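Local coordinates for protein putative transcriptional regulator (Clostridium difficile, PDB 3QI7) that is of unknown function but has a periplasmic-binding-protein-like fold and may bind a small ligand such as a sugar, at residues S164-D167 / L168-V171; I199-E202 / E203-N206; Y39-E42 / N43-D46. All coordinates share one frame; numbering follows the deposited sequence.

Interaction 1: residues S164-D167 / L168-V171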
loop_
_atom_site.group_PDB
_atom_site.type_symbol
_atom_site.label_atom_id
_atom_site.label_comp_id
_atom_site.label_asym_id
_atom_site.label_seq_id
_atom_site.Cartn_x
_atom_site.Cartn_y
_atom_site.Cartn_z
ATOM N N SER A 164 15.782 3.221 13.341
ATOM C CA SER A 164 16.244 4.081 14.441
ATOM C C SER A 164 15.337 3.907 15.671
ATOM O O SER A 164 14.218 3.452 15.540
ATOM C CB SER A 164 16.228 5.549 14.013
ATOM O OG SER A 164 14.912 6.090 14.034
ATOM N N THR A 165 15.785 4.333 16.852
ATOM C CA THR A 165 14.918 4.212 18.030
ATOM C C THR A 165 13.709 5.161 17.936
ATOM O O THR A 165 12.623 4.819 18.434
ATOM C CB THR A 165 15.700 4.338 19.337
ATOM O OG1 THR A 165 16.429 5.555 19.372
ATOM C CG2 THR A 165 16.686 3.182 19.465
ATOM N N ASP A 166 13.865 6.296 17.230
ATOM C CA ASP A 166 12.719 7.138 16.877
ATOM C C ASP A 166 11.724 6.434 15.956
ATOM O O ASP A 166 10.507 6.547 16.173
ATOM C CB ASP A 166 13.140 8.451 16.239
ATOM C CG ASP A 166 13.732 9.459 17.251
ATOM O OD1 ASP A 166 13.672 9.253 18.473
ATOM O OD2 ASP A 166 14.250 10.478 16.806
ATOM N N ASP A 167 12.225 5.724 14.935
ATOM C CA ASP A 167 11.358 4.886 14.074
ATOM C C ASP A 167 10.514 3.898 14.882
ATOM O O ASP A 167 9.345 3.679 14.566
ATOM C CB ASP A 167 12.150 4.060 13.033
ATOM C CG ASP A 167 12.832 4.902 11.971
ATOM O OD1 ASP A 167 12.265 5.933 11.503
ATOM O OD2 ASP A 167 13.946 4.497 11.560
ATOM N N LEU A 168 11.121 3.283 15.891
ATOM C CA LEU A 168 10.416 2.334 16.751
ATOM C C LEU A 168 9.273 2.939 17.609
ATOM O O LEU A 168 8.532 2.175 18.249
ATOM C CB LEU A 168 11.412 1.564 17.635
ATOM C CG LEU A 168 12.482 0.707 16.918
ATOM C CD1 LEU A 168 13.316 -0.065 17.926
ATOM C CD2 LEU A 168 11.862 -0.269 15.936
ATOM N N LYS A 169 9.139 4.277 17.637
ATOM C CA LYS A 169 8.022 4.965 18.308
ATOM C C LYS A 169 6.749 4.849 17.485
ATOM O O LYS A 169 5.642 4.968 18.010
ATOM C CB LYS A 169 8.321 6.464 18.505
ATOM C CG LYS A 169 9.557 6.788 19.346
ATOM C CD LYS A 169 9.689 8.308 19.628
ATOM C CE LYS A 169 9.709 9.147 18.340
ATOM N NZ LYS A 169 10.259 10.517 18.548
ATOM N N ASP A 170 6.907 4.658 16.176
ATOM C CA ASP A 170 5.757 4.474 15.284
ATOM C C ASP A 170 5.120 3.105 15.553
ATOM O O ASP A 170 5.800 2.088 15.436
ATOM C CB ASP A 170 6.193 4.594 13.819
ATOM C CG ASP A 170 5.086 4.242 12.838
ATOM O OD1 ASP A 170 4.674 3.066 12.788
ATOM O OD2 ASP A 170 4.625 5.138 12.103
ATOM N N VAL A 171 3.828 3.079 15.892
ATOM C CA VAL A 171 3.202 1.871 16.424
ATOM C C VAL A 171 3.187 0.722 15.425
ATOM O O VAL A 171 3.306 -0.430 15.822
ATOM C CB VAL A 171 1.752 2.115 16.977
ATOM C CG1 VAL A 171 1.811 3.001 18.222
ATOM C CG2 VAL A 171 0.837 2.704 15.903
#

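Interaction 2: residues I199-E202 / E203-N206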
loop_
_atom_site.group_PDB
_atom_site.type_symbol
_atom_site.label_atom_id
_atom_site.label_comp_id
_atom_site.label_asym_id
_atom_site.label_seq_id
_atom_site.Cartn_x
_atom_site.Cartn_y
_atom_site.Cartn_z
ATOM N N ILE A 199 17.350 10.248 12.626
ATOM C CA ILE A 199 17.472 11.267 11.602
ATOM C C ILE A 199 16.770 12.510 12.124
ATOM O O ILE A 199 15.543 12.578 12.128
ATOM C CB ILE A 199 16.883 10.802 10.279
ATOM C CG1 ILE A 199 17.629 9.534 9.817
ATOM C CG2 ILE A 199 16.967 11.928 9.222
ATOM C CD1 ILE A 199 17.178 8.955 8.471
ATOM N N ASN A 200 17.543 13.465 12.627
ATOM C CA ASN A 200 16.963 14.715 13.122
ATOM C C ASN A 200 17.136 15.878 12.146
ATOM O O ASN A 200 16.321 16.796 12.122
ATOM C CB ASN A 200 17.545 15.051 14.493
ATOM C CG ASN A 200 17.127 14.041 15.555
ATOM O OD1 ASN A 200 17.965 13.487 16.273
ATOM N ND2 ASN A 200 15.821 13.773 15.636
ATOM N N THR A 201 18.212 15.833 11.364
ATOM C CA THR A 201 18.477 16.810 10.313
ATOM C C THR A 201 18.915 16.054 9.056
ATOM O O THR A 201 19.122 14.833 9.097
ATOM C CB THR A 201 19.594 17.788 10.732
ATOM O OG1 THR A 201 20.854 17.106 10.720
ATOM C CG2 THR A 201 19.331 18.386 12.137
ATOM N N GLU A 202 19.065 16.775 7.945
ATOM C CA GLU A 202 19.518 16.161 6.687
ATOM C C GLU A 202 20.955 15.623 6.815
ATOM O O GLU A 202 21.315 14.642 6.177
ATOM C CB GLU A 202 19.432 17.180 5.551
ATOM C CG GLU A 202 19.670 16.637 4.138
ATOM C CD GLU A 202 18.454 15.939 3.552
ATOM O OE1 GLU A 202 17.404 15.868 4.224
ATOM O OE2 GLU A 202 18.559 15.459 2.411
ATOM N N GLU A 203 21.769 16.269 7.639
ATOM C CA GLU A 203 23.137 15.810 7.884
ATOM C C GLU A 203 23.159 14.348 8.378
ATOM O O GLU A 203 24.095 13.613 8.092
ATOM C CB GLU A 203 23.824 16.688 8.928
ATOM C CG GLU A 203 25.324 16.388 9.094
ATOM C CD GLU A 203 26.015 17.201 10.188
ATOM O OE1 GLU A 203 25.380 18.052 10.843
ATOM O OE2 GLU A 203 27.220 16.979 10.392
ATOM N N ASP A 204 22.132 13.957 9.132
ATOM C CA ASP A 204 22.063 12.622 9.708
ATOM C C ASP A 204 21.867 11.526 8.674
ATOM O O ASP A 204 22.231 10.382 8.920
ATOM C CB ASP A 204 20.950 12.562 10.756
ATOM C CG ASP A 204 21.228 13.447 11.951
ATOM O OD1 ASP A 204 22.412 13.537 12.355
ATOM O OD2 ASP A 204 20.273 14.056 12.474
ATOM N N LYS A 205 21.292 11.875 7.520
ATOM C CA LYS A 205 21.070 10.913 6.452
ATOM C C LYS A 205 22.364 10.268 5.965
ATOM O O LYS A 205 22.437 9.040 5.866
ATOM C CB LYS A 205 20.340 11.568 5.265
ATOM C CG LYS A 205 18.878 11.859 5.540
ATOM C CD LYS A 205 18.068 11.964 4.241
ATOM C CE LYS A 205 16.568 11.964 4.514
ATOM N NZ LYS A 205 16.181 13.129 5.368
ATOM N N ASN A 206 23.388 11.072 5.645
ATOM C CA ASN A 206 24.661 10.480 5.236
ATOM C C ASN A 206 25.314 9.642 6.360
ATOM O O ASN A 206 26.043 8.692 6.075
ATOM C CB ASN A 206 25.660 11.531 4.710
ATOM C CG ASN A 206 25.455 11.866 3.219
ATOM O OD1 ASN A 206 24.973 11.041 2.406
ATOM N ND2 ASN A 206 25.855 13.080 2.851
HETATM O O HOH W 1 23.383 13.761 4.633
#

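Interaction 3: residues Y39-E42 / N43-D46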
loop_
_atom_site.group_PDB
_atom_site.type_symbol
_atom_site.label_atom_id
_atom_site.label_comp_id
_atom_site.label_asym_id
_atom_site.label_seq_id
_atom_site.Cartn_x
_atom_site.Cartn_y
_atom_site.Cartn_z
ATOM N N TYR A 39 -12.583 5.076 -17.041
ATOM C CA TYR A 39 -14.038 5.144 -16.993
ATOM C C TYR A 39 -14.551 6.065 -18.118
ATOM O O TYR A 39 -15.596 5.796 -18.700
ATOM C CB TYR A 39 -14.545 5.629 -15.619
ATOM C CG TYR A 39 -14.585 4.563 -14.535
ATOM C CD1 TYR A 39 -13.913 3.340 -14.677
ATOM C CD2 TYR A 39 -15.278 4.787 -13.344
ATOM C CE1 TYR A 39 -13.957 2.369 -13.677
ATOM C CE2 TYR A 39 -15.323 3.821 -12.340
ATOM C CZ TYR A 39 -14.665 2.617 -12.510
ATOM O OH TYR A 39 -14.716 1.653 -11.530
ATOM N N GLU A 40 -13.829 7.142 -18.414
ATOM C CA GLU A 40 -14.239 8.021 -19.528
ATOM C C GLU A 40 -14.304 7.226 -20.826
ATOM O O GLU A 40 -15.266 7.345 -21.578
ATOM C CB GLU A 40 -13.326 9.233 -19.684
ATOM C CG GLU A 40 -13.537 10.322 -18.651
ATOM C CD GLU A 40 -12.377 11.325 -18.600
ATOM O OE1 GLU A 40 -11.287 11.027 -19.139
ATOM O OE2 GLU A 40 -12.567 12.410 -18.014
ATOM N N GLU A 41 -13.296 6.408 -21.074
ATOM C CA GLU A 41 -13.255 5.561 -22.273
ATOM C C GLU A 41 -14.391 4.530 -22.326
ATOM O O GLU A 41 -15.015 4.344 -23.368
ATOM C CB GLU A 41 -11.912 4.853 -22.363
ATOM C CG GLU A 41 -10.765 5.820 -22.646
ATOM C CD GLU A 41 -10.970 6.549 -23.970
ATOM O OE1 GLU A 41 -10.978 5.864 -25.012
ATOM O OE2 GLU A 41 -11.156 7.787 -23.972
ATOM N N GLU A 42 -14.635 3.857 -21.210
ATOM C CA GLU A 42 -15.762 2.929 -21.087
ATOM C C GLU A 42 -17.066 3.623 -21.445
ATOM O O GLU A 42 -17.929 3.041 -22.111
ATOM C CB GLU A 42 -15.883 2.385 -19.655
ATOM C CG GLU A 42 -15.145 1.073 -19.388
ATOM C CD GLU A 42 -15.222 0.629 -17.907
ATOM O OE1 GLU A 42 -16.301 0.749 -17.276
ATOM O OE2 GLU A 42 -14.197 0.155 -17.372
ATOM N N ASN A 43 -17.218 4.863 -20.990
ATOM C CA ASN A 43 -18.452 5.590 -21.206
ATOM C C ASN A 43 -18.690 5.984 -22.681
ATOM O O ASN A 43 -19.780 6.447 -23.019
ATOM C CB ASN A 43 -18.503 6.846 -20.328
ATOM C CG ASN A 43 -18.726 6.542 -18.846
ATOM O OD1 ASN A 43 -19.315 5.522 -18.461
ATOM N ND2 ASN A 43 -18.289 7.469 -18.009
ATOM N N LYS A 44 -17.680 5.826 -23.538
ATOM C CA LYS A 44 -17.835 6.114 -24.970
ATOM C C LYS A 44 -18.528 4.978 -25.738
ATOM O O LYS A 44 -19.065 5.218 -26.824
ATOM C CB LYS A 44 -16.481 6.445 -25.623
ATOM C CG LYS A 44 -15.886 7.783 -25.184
ATOM C CD LYS A 44 -14.502 8.008 -25.772
ATOM C CE LYS A 44 -13.813 9.204 -25.153
ATOM N NZ LYS A 44 -12.405 9.356 -25.634
ATOM N N ILE A 45 -18.502 3.760 -25.192
ATOM C CA ILE A 45 -19.173 2.603 -25.798
ATOM C C ILE A 45 -20.575 2.513 -25.219
ATOM O O ILE A 45 -20.729 2.244 -24.028
ATOM C CB ILE A 45 -18.460 1.239 -25.503
ATOM C CG1 ILE A 45 -16.933 1.364 -25.521
ATOM C CG2 ILE A 45 -18.907 0.187 -26.519
ATOM C CD1 ILE A 45 -16.386 1.867 -26.817
ATOM N N ASP A 46 -21.591 2.737 -26.058
ATOM C CA ASP A 46 -22.991 2.788 -25.608
ATOM C C ASP A 46 -23.545 1.429 -25.138
ATOM O O ASP A 46 -24.350 1.383 -24.194
ATOM C CB ASP A 46 -23.888 3.364 -26.714
#

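Interaction 1: residues S164-D167 / L168-V171
L168 rests its side chain on the carbonyl of S164, with L168 CG 3.5 Å from S164 O. The same side chain packs on Q193 and on L177 of helix 171-186. The backbone here turns through a short 3-10 segment. L168 N donates to S164 O, four residues back, while the other two bonds span three: K169 N donates to D166 O at 3.0 Å, and D170 N donates to D167 O. S164, where the chain leaves strand 159-164, starts this turn with an ST motif: its OG accepts from D167 N at 2.9 Å. D167 OD2 takes the N-H of S164 N at 2.9 Å, on the anti side of the carboxylate. One bond holds the D167 carboxylate and the other holds its backbone N, so S164 and D167 are tied together twice. K169, in one of its two modelled conformers, lies alongside D166 and points the same way. In that copy a bend at chi3 (-56°) brings its ammonium group towards the D166 carboxylate. The ion pair is long and doubtful, with K169 NZ 3.6 Å from D166 OD1. D170 is the N-cap of helix 171-186, and its OD1 accepts from I173 N.

Interaction 2: residues I199-E202 / E203-N206
A capping box formed by T201 and D204 opens helix 203-223. The D204 carboxylate turns back over the incoming loop. Its OD2 accepts two backbone N-H groups, from N200 N at 2.8 Å and from T201 N at 2.9 Å. The first donor comes on the anti side of the carboxylate, 20° out of its plane. The second comes from above that plane. Two bonds to one oxygen hold the carboxylate in place. The D204 side chain reaches them because CG stands beside its own backbone N, anti to the carbonyl carbon (chi1 -65°). T201 OG1 in turn caps E203 N, though weakly, at 3.3 Å with a bent angle. D204 N donates to T201 O at 3.1 Å, and K205 N donates to E202 O. Water 1 also donates to E202 O and accepts from N206 N, so it bridges the first turn.

E202 and K205 pair outside the box. The E202 chain bends at chi2 (80°) and brings its carboxylate across the K205 side chain. K205 NZ meets E202 OE1 at 3.2 Å in a salt bridge, from above the carboxylate plane. I199 CG2 lies 4.1 Å from K205 CG, and the two side chains cross at about a right angle. K205 also touches Y235 of helix 234-247. The bond from T201 N to the D204 carboxylate, three residues on, with the T201 hydroxyl weakly capping E203 N, is the pattern of a capping box at a helix N-terminus.

Interaction 3: residues Y39-E42 / N43-D46
K44 and E41 form a short salt bridge at the end of helix 26-42. K44 NZ donates to E41 OE2 at 2.6 Å, on the syn side of the carboxylate and 18° out of its plane. The two side chains lie side by side and point the same way. The K44 chain is extended beyond CG, while E41 bends at chi2 (-60°) to bring its carboxylate to the ammonium group. K44 CE follows, 3.2 Å from E41 OE2.

The backbone donors are taken up in turn. N43 N reaches back four residues to Y39 O at 3.0 Å, which keeps the alpha-helical spacing. K44 N then bonds E41 O at 3.1 Å, only three residues back. I45 N bonds E42 O at 3.2 Å and closes a type I beta turn from E42 to I45. The helix thus passes into a turn before the chain leads on to strand 57-63. E42 O and N43 O take weak bonds from K54 NZ and K56 NZ, respectively.

Y39 O lies over the face of the N43 amide, 3.2 Å from N43 CG. N43 ND2 donates instead to Q57 O, in strand 57-63, and N43 OD1, too, is hydrogen-bonded outside this turn. The phenol of Y39 turns away from the turn and packs against helix 306-324, where Y39 OH is hydrogen-bonded to T319 OG1.

In the fold
Along the chain interaction 3 comes first, then interaction 1, then interaction 2. Interactions 1 and 2 are close neighbours, with centres about 16 Å apart. Both lie in connections that follow strands of one three-stranded parallel sheet: interaction 1 after strand 159-164, interaction 2 after the adjacent strand 191-196. Each leads into a helix, and they touch by packing of D166 on N200. Interaction 3 ends a helix that leads towards strand 57-63 of the other, mixed sheet. Its centre lies about 47 Å from that of interaction 1 and 49 Å from that of interaction 2, across the chain's centre. The two sheets are consistent with the two-lobed fold of periplasmic binding proteins.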